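Local coordinates for cell division control protein (Pyrococcus abyssi, PDB 6RPP) that is an intein of the HINT fold that probably excises itself from a replicative MCM helicase precursor and joins the flanking segments by protein splicing, at residues 59-64 with 129-134; 99-104 with 108-113. The protein carries 2 engineered substitutions. All blocks are in the same frame, centred on the assembly; numbering follows the deposited sequence.

Contact 1 (59-64 with 129-134)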
ATOM      1  N   GLU A  59      11.646  -3.700  12.909  1.00 28.56           N
ATOM      2  CA  GLU A  59      12.687  -4.226  13.781  1.00 29.21           C
ATOM      3  C   GLU A  59      12.134  -5.150  14.855  1.00 35.05           C
ATOM      4  O   GLU A  59      12.772  -6.153  15.209  1.00 42.95           O
ATOM      5  CB  GLU A  59      13.443  -3.065  14.450  1.00 35.68           C
ATOM      6  CG  GLU A  59      14.143  -2.141  13.489  1.00 33.89           C
ATOM      7  CD  GLU A  59      15.214  -1.284  14.168  1.00 34.26           C
ATOM      8  OE1 GLU A  59      15.576  -1.564  15.331  1.00 38.84           O
ATOM      9  OE2 GLU A  59      15.707  -0.368  13.517  1.00 40.43           O
ATOM     10  N   THR A  60      10.972  -4.825  15.409  1.00 29.43           N
ATOM     11  CA  THR A  60      10.419  -5.574  16.535  1.00 33.33           C
ATOM     12  C   THR A  60       9.237  -6.447  16.154  1.00 31.11           C
ATOM     13  O   THR A  60       8.799  -7.275  16.969  1.00 31.68           O
ATOM     14  CB  THR A  60       9.957  -4.607  17.623  1.00 36.75           C
ATOM     15  OG1 THR A  60       8.804  -3.897  17.163  1.00 33.86           O
ATOM     16  CG2 THR A  60      11.082  -3.626  17.987  1.00 39.10           C
ATOM     17  N   LEU A  61       8.686  -6.233  14.969  1.00 27.01           N
ATOM     18  CA  LEU A  61       7.511  -6.920  14.437  1.00 28.49           C
ATOM     19  C   LEU A  61       6.231  -6.600  15.215  1.00 32.40           C
ATOM     20  O   LEU A  61       5.232  -7.282  15.069  1.00 37.33           O
ATOM     21  CB  LEU A  61       7.752  -8.428  14.355  1.00 33.53           C
ATOM     22  CG  LEU A  61       8.300  -8.967  13.040  1.00 38.74           C
ATOM     23  CD1 LEU A  61       9.619  -8.325  12.716  1.00 49.26           C
ATOM     24  CD2 LEU A  61       8.451 -10.489  13.105  1.00 37.80           C
ATOM     25  N   LYS A  62       6.229  -5.541  16.005  1.00 28.59           N
ATOM     26  CA  LYS A  62       5.015  -5.095  16.676  1.00 32.78           C
ATOM     27  C   LYS A  62       4.141  -4.355  15.678  1.00 34.91           C
ATOM     28  O   LYS A  62       4.645  -3.698  14.773  1.00 30.71           O
ATOM     29  CB  LYS A  62       5.354  -4.165  17.844  1.00 34.29           C
ATOM     30  CG  LYS A  62       5.683  -4.918  19.135  1.00 56.37           C
ATOM     31  CD  LYS A  62       5.285  -4.147  20.382  1.00 77.30           C
ATOM     32  CE  LYS A  62       6.012  -2.815  20.482  1.00 83.69           C
ATOM     33  NZ  LYS A  62       6.507  -2.554  21.873  1.00 85.77           N
ATOM     34  N   VAL A  63       2.825  -4.489  15.828  1.00 32.72           N
ATOM     35  CA  VAL A  63       1.862  -3.707  15.048  1.00 29.96           C
ATOM     36  C   VAL A  63       1.362  -2.573  15.919  1.00 27.86           C
ATOM     37  O   VAL A  63       0.897  -2.807  17.044  1.00 32.25           O
ATOM     38  CB  VAL A  63       0.688  -4.566  14.565  1.00 30.05           C
ATOM     39  CG1 VAL A  63      -0.317  -3.699  13.765  1.00 29.83           C
ATOM     40  CG2 VAL A  63       1.173  -5.734  13.763  1.00 29.91           C
ATOM     41  N   ARG A  64       1.429  -1.357  15.394  1.00 26.41           N
ATOM     42  CA  ARG A  64       1.100  -0.151  16.140  1.00 27.59           C
ATOM     43  C   ARG A  64       0.145   0.717  15.341  1.00 28.41           C
ATOM     44  O   ARG A  64       0.175   0.744  14.109  1.00 24.13           O
ATOM     45  CB  ARG A  64       2.353   0.684  16.459  1.00 33.97           C
ATOM     46  CG  ARG A  64       3.181   0.209  17.644  1.00 43.34           C
ATOM     47  CD  ARG A  64       4.092   1.330  18.087  1.00 52.17           C
ATOM     48  NE  ARG A  64       5.194   0.858  18.918  1.00 59.68           N
ATOM     49  CZ  ARG A  64       6.392   0.537  18.443  1.00 63.88           C
ATOM     50  NH1 ARG A  64       6.643   0.650  17.141  1.00 55.61           N
ATOM     51  NH2 ARG A  64       7.341   0.124  19.270  1.00 68.80           N
ATOM     52  N   VAL A 129       1.423 -11.252  13.130  1.00 23.26           N
ATOM     53  CA  VAL A 129       2.273 -10.938  11.995  1.00 24.56           C
ATOM     54  C   VAL A 129       2.846 -12.236  11.448  1.00 20.73           C
ATOM     55  O   VAL A 129       3.304 -13.118  12.214  1.00 25.12           O
ATOM     56  CB  VAL A 129       3.388  -9.944  12.395  1.00 21.77           C
ATOM     57  CG1 VAL A 129       4.368  -9.731  11.219  1.00 25.38           C
ATOM     58  CG2 VAL A 129       2.836  -8.644  12.945  1.00 22.51           C
ATOM     59  N   SER A 130       2.843 -12.364  10.120  1.00 20.78           N
ATOM     60  CA  SER A 130       3.295 -13.576   9.448  1.00 21.98           C
ATOM     61  C   SER A 130       4.120 -13.248   8.208  1.00 22.69           C
ATOM     62  O   SER A 130       3.748 -12.383   7.395  1.00 23.65           O
ATOM     63  CB  SER A 130       2.082 -14.437   9.061  1.00 27.76           C
ATOM     64  OG  SER A 130       2.493 -15.501   8.207  1.00 35.27           O
ATOM     65  N   TRP A 131       5.227 -13.938   8.051  1.00 22.65           N
ATOM     66  CA  TRP A 131       5.996 -13.850   6.809  1.00 21.65           C
ATOM     67  C   TRP A 131       5.459 -14.909   5.854  1.00 23.13           C
ATOM     68  O   TRP A 131       5.568 -16.126   6.114  1.00 28.46           O
ATOM     69  CB  TRP A 131       7.500 -14.019   7.056  1.00 22.43           C
ATOM     70  CG  TRP A 131       8.039 -12.833   7.806  1.00 26.42           C
ATOM     71  CD1 TRP A 131       8.311 -12.765   9.143  1.00 29.20           C
ATOM     72  CD2 TRP A 131       8.388 -11.565   7.264  1.00 22.92           C
ATOM     73  NE1 TRP A 131       8.796 -11.528   9.466  1.00 31.46           N
ATOM     74  CE2 TRP A 131       8.867 -10.770   8.327  1.00 27.58           C
ATOM     75  CE3 TRP A 131       8.359 -11.022   5.980  1.00 23.54           C
ATOM     76  CZ2 TRP A 131       9.286  -9.459   8.147  1.00 31.00           C
ATOM     77  CZ3 TRP A 131       8.779  -9.710   5.802  1.00 26.10           C
ATOM     78  CH2 TRP A 131       9.224  -8.946   6.880  1.00 31.34           C
ATOM     79  N   ASP A 132       4.935 -14.473   4.706  1.00 20.09           N
ATOM     80  CA  ASP A 132       4.051 -15.284   3.889  1.00 18.63           C
ATOM     81  C   ASP A 132       4.603 -15.379   2.463  1.00 21.74           C
ATOM     82  O   ASP A 132       4.758 -14.350   1.798  1.00 23.00           O
ATOM     83  CB  ASP A 132       2.647 -14.634   3.922  1.00 20.02           C
ATOM     84  CG  ASP A 132       1.596 -15.417   3.194  1.00 23.32           C
ATOM     85  OD1 ASP A 132       1.862 -16.522   2.685  1.00 24.07           O
ATOM     86  OD2 ASP A 132       0.455 -14.853   3.138  1.00 24.14           O
ATOM     87  N   GLU A 133       4.896 -16.598   2.004  1.00 23.27           N
ATOM     88  CA  GLU A 133       5.454 -16.790   0.657  1.00 24.44           C
ATOM     89  C   GLU A 133       4.546 -16.243  -0.429  1.00 22.96           C
ATOM     90  O   GLU A 133       3.346 -16.566  -0.496  1.00 22.36           O
ATOM     91  CB  GLU A 133       5.697 -18.275   0.383  1.00 24.98           C
ATOM     92  CG  GLU A 133       6.755 -18.840   1.318  1.00 35.07           C
ATOM     93  CD  GLU A 133       7.089 -20.290   1.039  1.00 53.37           C
ATOM     94  OE1 GLU A 133       6.680 -20.806  -0.019  1.00 52.76           O
ATOM     95  OE2 GLU A 133       7.770 -20.910   1.884  1.00 58.87           O
ATOM     96  N   VAL A 134       5.137 -15.475  -1.344  1.00 20.80           N
ATOM     97  CA  VAL A 134       4.403 -15.182  -2.574  1.00 20.89           C
ATOM     98  C   VAL A 134       4.110 -16.494  -3.320  1.00 23.70           C
ATOM     99  O   VAL A 134       4.981 -17.379  -3.458  1.00 27.93           O
ATOM    100  CB  VAL A 134       5.218 -14.200  -3.440  1.00 24.28           C
ATOM    101  CG1 VAL A 134       4.567 -14.011  -4.825  1.00 25.58           C
ATOM    102  CG2 VAL A 134       5.390 -12.874  -2.726  1.00 22.95           C
TER

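Contact 2 (99-104 with 108-113)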
ATOM      1  N   PHE A  99       7.826  -4.230  -1.697  1.00 23.05           N
ATOM      2  CA  PHE A  99       7.370  -5.069  -0.608  1.00 22.84           C
ATOM      3  C   PHE A  99       8.539  -5.323   0.321  1.00 21.15           C
ATOM      4  O   PHE A  99       9.675  -5.369  -0.115  1.00 23.75           O
ATOM      5  CB  PHE A  99       6.837  -6.429  -1.115  1.00 23.47           C
ATOM      6  CG  PHE A  99       5.522  -6.324  -1.784  1.00 20.88           C
ATOM      7  CD1 PHE A  99       5.466  -5.928  -3.117  1.00 23.88           C
ATOM      8  CD2 PHE A  99       4.374  -6.688  -1.157  1.00 21.05           C
ATOM      9  CE1 PHE A  99       4.230  -5.823  -3.784  1.00 25.27           C
ATOM     10  CE2 PHE A  99       3.130  -6.571  -1.788  1.00 25.27           C
ATOM     11  CZ  PHE A  99       3.045  -6.170  -3.107  1.00 23.42           C
ATOM     12  N   PHE A 100       8.245  -5.419   1.615  1.00 25.59           N
ATOM     13  CA  PHE A 100       9.193  -5.948   2.587  1.00 25.36           C
ATOM     14  C   PHE A 100       9.363  -7.447   2.369  1.00 26.22           C
ATOM     15  O   PHE A 100       8.373  -8.188   2.426  1.00 28.03           O
ATOM     16  CB  PHE A 100       8.668  -5.704   4.003  1.00 27.62           C
ATOM     17  CG  PHE A 100       8.308  -4.263   4.271  1.00 26.01           C
ATOM     18  CD1 PHE A 100       9.299  -3.325   4.512  1.00 28.30           C
ATOM     19  CD2 PHE A 100       6.989  -3.860   4.254  1.00 32.06           C
ATOM     20  CE1 PHE A 100       8.974  -1.995   4.743  1.00 31.66           C
ATOM     21  CE2 PHE A 100       6.653  -2.540   4.470  1.00 32.98           C
ATOM     22  CZ  PHE A 100       7.624  -1.611   4.730  1.00 29.59           C
ATOM     23  N   VAL A 101      10.603  -7.907   2.154  1.00 26.37           N
ATOM     24  CA  VAL A 101      10.871  -9.329   1.949  1.00 28.78           C
ATOM     25  C   VAL A 101      11.877  -9.783   2.985  1.00 33.60           C
ATOM     26  O   VAL A 101      12.956  -9.193   3.114  1.00 32.40           O
ATOM     27  CB  VAL A 101      11.407  -9.643   0.536  1.00 27.84           C
ATOM     28  CG1 VAL A 101      11.778 -11.118   0.434  1.00 29.93           C
ATOM     29  CG2 VAL A 101      10.341  -9.284  -0.503  1.00 26.46           C
ATOM     30  N   LEU A 102      11.557 -10.860   3.676  1.00 29.62           N
ATOM     31  CA  LEU A 102      12.479 -11.435   4.639  1.00 31.57           C
ATOM     32  C   LEU A 102      13.296 -12.505   3.936  1.00 41.00           C
ATOM     33  O   LEU A 102      12.759 -13.535   3.529  1.00 38.48           O
ATOM     34  CB  LEU A 102      11.705 -12.029   5.806  1.00 36.70           C
ATOM     35  CG  LEU A 102      12.534 -12.818   6.815  1.00 41.08           C
ATOM     36  CD1 LEU A 102      13.432 -11.901   7.639  1.00 41.66           C
ATOM     37  CD2 LEU A 102      11.605 -13.636   7.708  1.00 40.56           C
ATOM     38  N   GLU A 103      14.598 -12.282   3.796  1.00 42.07           N
ATOM     39  CA  GLU A 103      15.427 -13.251   3.104  1.00 59.81           C
ATOM     40  C   GLU A 103      16.682 -13.453   3.931  1.00 65.53           C
ATOM     41  O   GLU A 103      17.404 -12.489   4.208  1.00 61.97           O
ATOM     42  CB  GLU A 103      15.745 -12.780   1.684  1.00 69.88           C
ATOM     43  CG  GLU A 103      15.865 -13.910   0.680  1.00 84.06           C
ATOM     44  CD  GLU A 103      15.792 -13.414  -0.749  1.00 92.61           C
ATOM     45  OE1 GLU A 103      14.786 -13.700  -1.434  1.00 93.21           O
ATOM     46  OE2 GLU A 103      16.738 -12.725  -1.183  1.00 97.45           O
ATOM     47  N   GLU A 104      16.899 -14.697   4.367  1.00 71.67           N
ATOM     48  CA  GLU A 104      18.052 -15.104   5.164  1.00 80.60           C
ATOM     49  C   GLU A 104      18.281 -14.154   6.339  1.00 71.75           C
ATOM     50  O   GLU A 104      19.353 -13.572   6.521  1.00 71.35           O
ATOM     51  CB  GLU A 104      19.302 -15.239   4.290  1.00 90.09           C
ATOM     52  CG  GLU A 104      19.202 -16.353   3.239  1.00 99.49           C
ATOM     53  CD  GLU A 104      19.513 -15.871   1.831  1.00102.89           C
ATOM     54  OE1 GLU A 104      19.804 -16.718   0.955  1.00106.32           O
ATOM     55  OE2 GLU A 104      19.474 -14.646   1.601  1.00100.76           O
ATOM     56  N   ALA A 108      14.596  -6.803   3.423  1.00 38.04           N
ATOM     57  CA  ALA A 108      14.933  -5.823   2.417  1.00 38.74           C
ATOM     58  C   ALA A 108      13.687  -5.531   1.611  1.00 43.72           C
ATOM     59  O   ALA A 108      12.651  -6.186   1.758  1.00 40.73           O
ATOM     60  CB  ALA A 108      16.063  -6.296   1.496  1.00 37.17           C
ATOM     61  N   MET A 109      13.774  -4.528   0.764  1.00 38.82           N
ATOM     62  CA  MET A 109      12.611  -4.167  -0.012  1.00 32.90           C
ATOM     63  C   MET A 109      12.826  -4.594  -1.463  1.00 31.45           C
ATOM     64  O   MET A 109      13.932  -4.508  -2.003  1.00 35.46           O
ATOM     65  CB  MET A 109      12.292  -2.668   0.147  1.00 34.16           C
ATOM     66  CG  MET A 109      11.623  -2.313   1.608  1.00 27.21           C
ATOM     67  SD  MET A 109      11.679  -0.512   1.747  1.00 64.88           S
ATOM     68  CE  MET A 109      11.475   0.009   0.039  1.00 63.47           C
ATOM     69  N   ARG A 110      11.756  -5.110  -2.068  1.00 27.37           N
ATOM     70  CA  ARG A 110      11.793  -5.695  -3.402  1.00 28.57           C
ATOM     71  C   ARG A 110      10.584  -5.194  -4.180  1.00 24.98           C
ATOM     72  O   ARG A 110       9.450  -5.324  -3.707  1.00 24.45           O
ATOM     73  CB  ARG A 110      11.770  -7.221  -3.316  1.00 29.44           C
ATOM     74  CG  ARG A 110      11.870  -7.942  -4.653  1.00 32.49           C
ATOM     75  CD  ARG A 110      12.443  -9.352  -4.472  1.00 40.49           C
ATOM     76  NE  ARG A 110      13.766  -9.340  -3.832  1.00 39.91           N
ATOM     77  CZ  ARG A 110      14.270 -10.361  -3.146  1.00 40.24           C
ATOM     78  NH1 ARG A 110      13.590 -11.491  -3.023  1.00 42.62           N
ATOM     79  NH2 ARG A 110      15.467 -10.260  -2.585  1.00 49.53           N
ATOM     80  N   LYS A 111      10.829  -4.699  -5.398  1.00 26.89           N
ATOM     81  CA  LYS A 111       9.752  -4.240  -6.263  1.00 21.60           C
ATOM     82  C   LYS A 111       8.847  -5.407  -6.654  1.00 20.98           C
ATOM     83  O   LYS A 111       9.293  -6.553  -6.831  1.00 24.65           O
ATOM     84  CB  LYS A 111      10.317  -3.581  -7.534  1.00 25.36           C
ATOM     85  CG  LYS A 111      11.049  -2.264  -7.309  1.00 29.73           C
ATOM     86  CD  LYS A 111      11.687  -1.792  -8.620  1.00 36.93           C
ATOM     87  CE  LYS A 111      12.665  -0.643  -8.423  1.00 44.49           C
ATOM     88  NZ  LYS A 111      12.000   0.679  -8.616  1.00 53.71           N
ATOM     89  N   ALA A 112       7.556  -5.094  -6.835  1.00 21.15           N
ATOM     90  CA  ALA A 112       6.587  -6.133  -7.200  1.00 24.27           C
ATOM     91  C   ALA A 112       7.062  -6.945  -8.406  1.00 23.90           C
ATOM     92  O   ALA A 112       6.994  -8.193  -8.422  1.00 25.40           O
ATOM     93  CB  ALA A 112       5.229  -5.484  -7.495  1.00 24.66           C
ATOM     94  N   ARG A 113       7.580  -6.251  -9.437  1.00 22.97           N
ATOM     95  CA  ARG A 113       8.021  -6.910 -10.660  1.00 27.34           C
ATOM     96  C   ARG A 113       9.290  -7.731 -10.472  1.00 31.61           C
ATOM     97  O   ARG A 113       9.656  -8.487 -11.383  1.00 35.24           O
ATOM     98  CB  ARG A 113       8.259  -5.885 -11.768  1.00 30.00           C
ATOM     99  CG  ARG A 113       9.431  -4.934 -11.549  1.00 27.34           C
ATOM    100  CD  ARG A 113       9.526  -3.948 -12.719  1.00 37.23           C
ATOM    101  NE  ARG A 113      10.549  -2.929 -12.480  1.00 43.02           N
ATOM    102  CZ  ARG A 113      10.641  -1.791 -13.158  1.00 50.11           C
ATOM    103  NH1 ARG A 113       9.769  -1.518 -14.123  1.00 55.66           N
ATOM    104  NH2 ARG A 113      11.607  -0.927 -12.863  1.00 51.99           N
TER

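Contact 1 (59-64 with 129-134)
Leu61 is offered to Val129 and Trp131 from a tight turn, which the backbone N of Lys62 helps to fix by donating to Thr60 OG1 at 3.3 Å. That bond, 162° at the hydrogen, makes an ST turn, and Leu61 sits in the middle of it with a left-handed backbone. The contact across to 129-134 is made by van der Waals packing. Val129 and Leu61 carry it; on the valine, CG2 lies beside the backbone N, anti to the carbonyl carbon, and this branch reaches Leu61 O at 3.5 Å and Val63 CG2, also at 3.5 Å. The methyl pair is tighter than usual for two carbons, so the two valines are pressed together here. The other branch, Val129 CG1, faces Leu61 CG at 4.4 Å. Farther along, Leu61 CD2 comes to the edge of the indole, near its plane, 3.8 Å from Trp131 NE1. At the surface of the HINT fold, the turn leading into strand 63-75 and that strand's Val63 thus pack on strand 128-140 of the other sheet. Strand 44-56 backs both valines, Tyr54 against Val63 and Leu56 against Val129, while Trp131 leans on Lys120 and Ala122 of strand 120-125.

Contact 2 (99-104 with 108-113)
Arg110 and Glu103 join the two arms of a beta hairpin, strands 98-103 and 106-111, on the face that also carries Phe99 and Val101. Starting at the backbone, Arg110 CB rests against Val101 CG2 at 3.8 Å. CG then runs out anti to the backbone N, and a bend at the third torsion (chi3 -58°) swings the guanidinium back across the valine, so that Val101 CG1 covers one of its faces, 3.9 Å from Arg110 NH1. At the tip a salt bridge forms end-on through two hydrogen bonds: Arg110 NH1 to Glu103 OE1 at 3.0 Å, almost straight at 177°, and Arg110 NH2 to Glu103 OE2. Both oxygens lie in the guanidinium plane, but the arginine meets them from above the carboxylate, the two planes being 42° apart. Glu103 is poorly ordered, so this pairing may be partly mobile; Arg110 NH1 also donates to Asn119 OD1. A leucine in place of Arg110 would probably leave the Glu103 carboxylate without its countercharge and Asn119 OD1 without this donor, and take the guanidinium off Val101 CG1.

Beneath these side chains the strands pair antiparallel. Phe99 with Arg110 and Val101 with Ala108 are hydrogen-bonded pairs, each exchanging two backbone bonds, the shortest from Val101 N to Ala108 O at 2.7 Å. Between them Phe100 and Met109 form a non-hydrogen-bonded pair whose side chains lie side by side on the reverse face. There Met109 CG touches Phe100 CD1 at 3.9 Å, and the sulfur sits obliquely to the ring in a Met-aromatic contact. Past the last pair, where 106-111 gives way to a 3-10 turn, the Phe99 ring edge receives a methyl group: CE1 stands 3.9 Å from Ala112 CB.

Overall arrangement
Contact 1 and contact 2 lie with their centres about 13 Å apart, and both reach the six-stranded antiparallel sheet, contact 1 through 129-134 and contact 2 through both its strands. Along the chain the hairpin of contact 2 falls between residues 59-64 and 129-134, so the two ends of contact 1 bracket it. Across the sheet strand 120-125 separates 128-140 from 98-103, with 106-111 at the outer edge. The two contacts touch through Trp131, whose ring packs on the hairpin: Trp131 CE3 comes within 3.5 Å of Leu102 CB. Leu58 links them too, meeting both Trp131 and Phe100. Contact 1 thus ties the four-stranded sheet to the six-stranded one, while contact 2 closes the latter's edge.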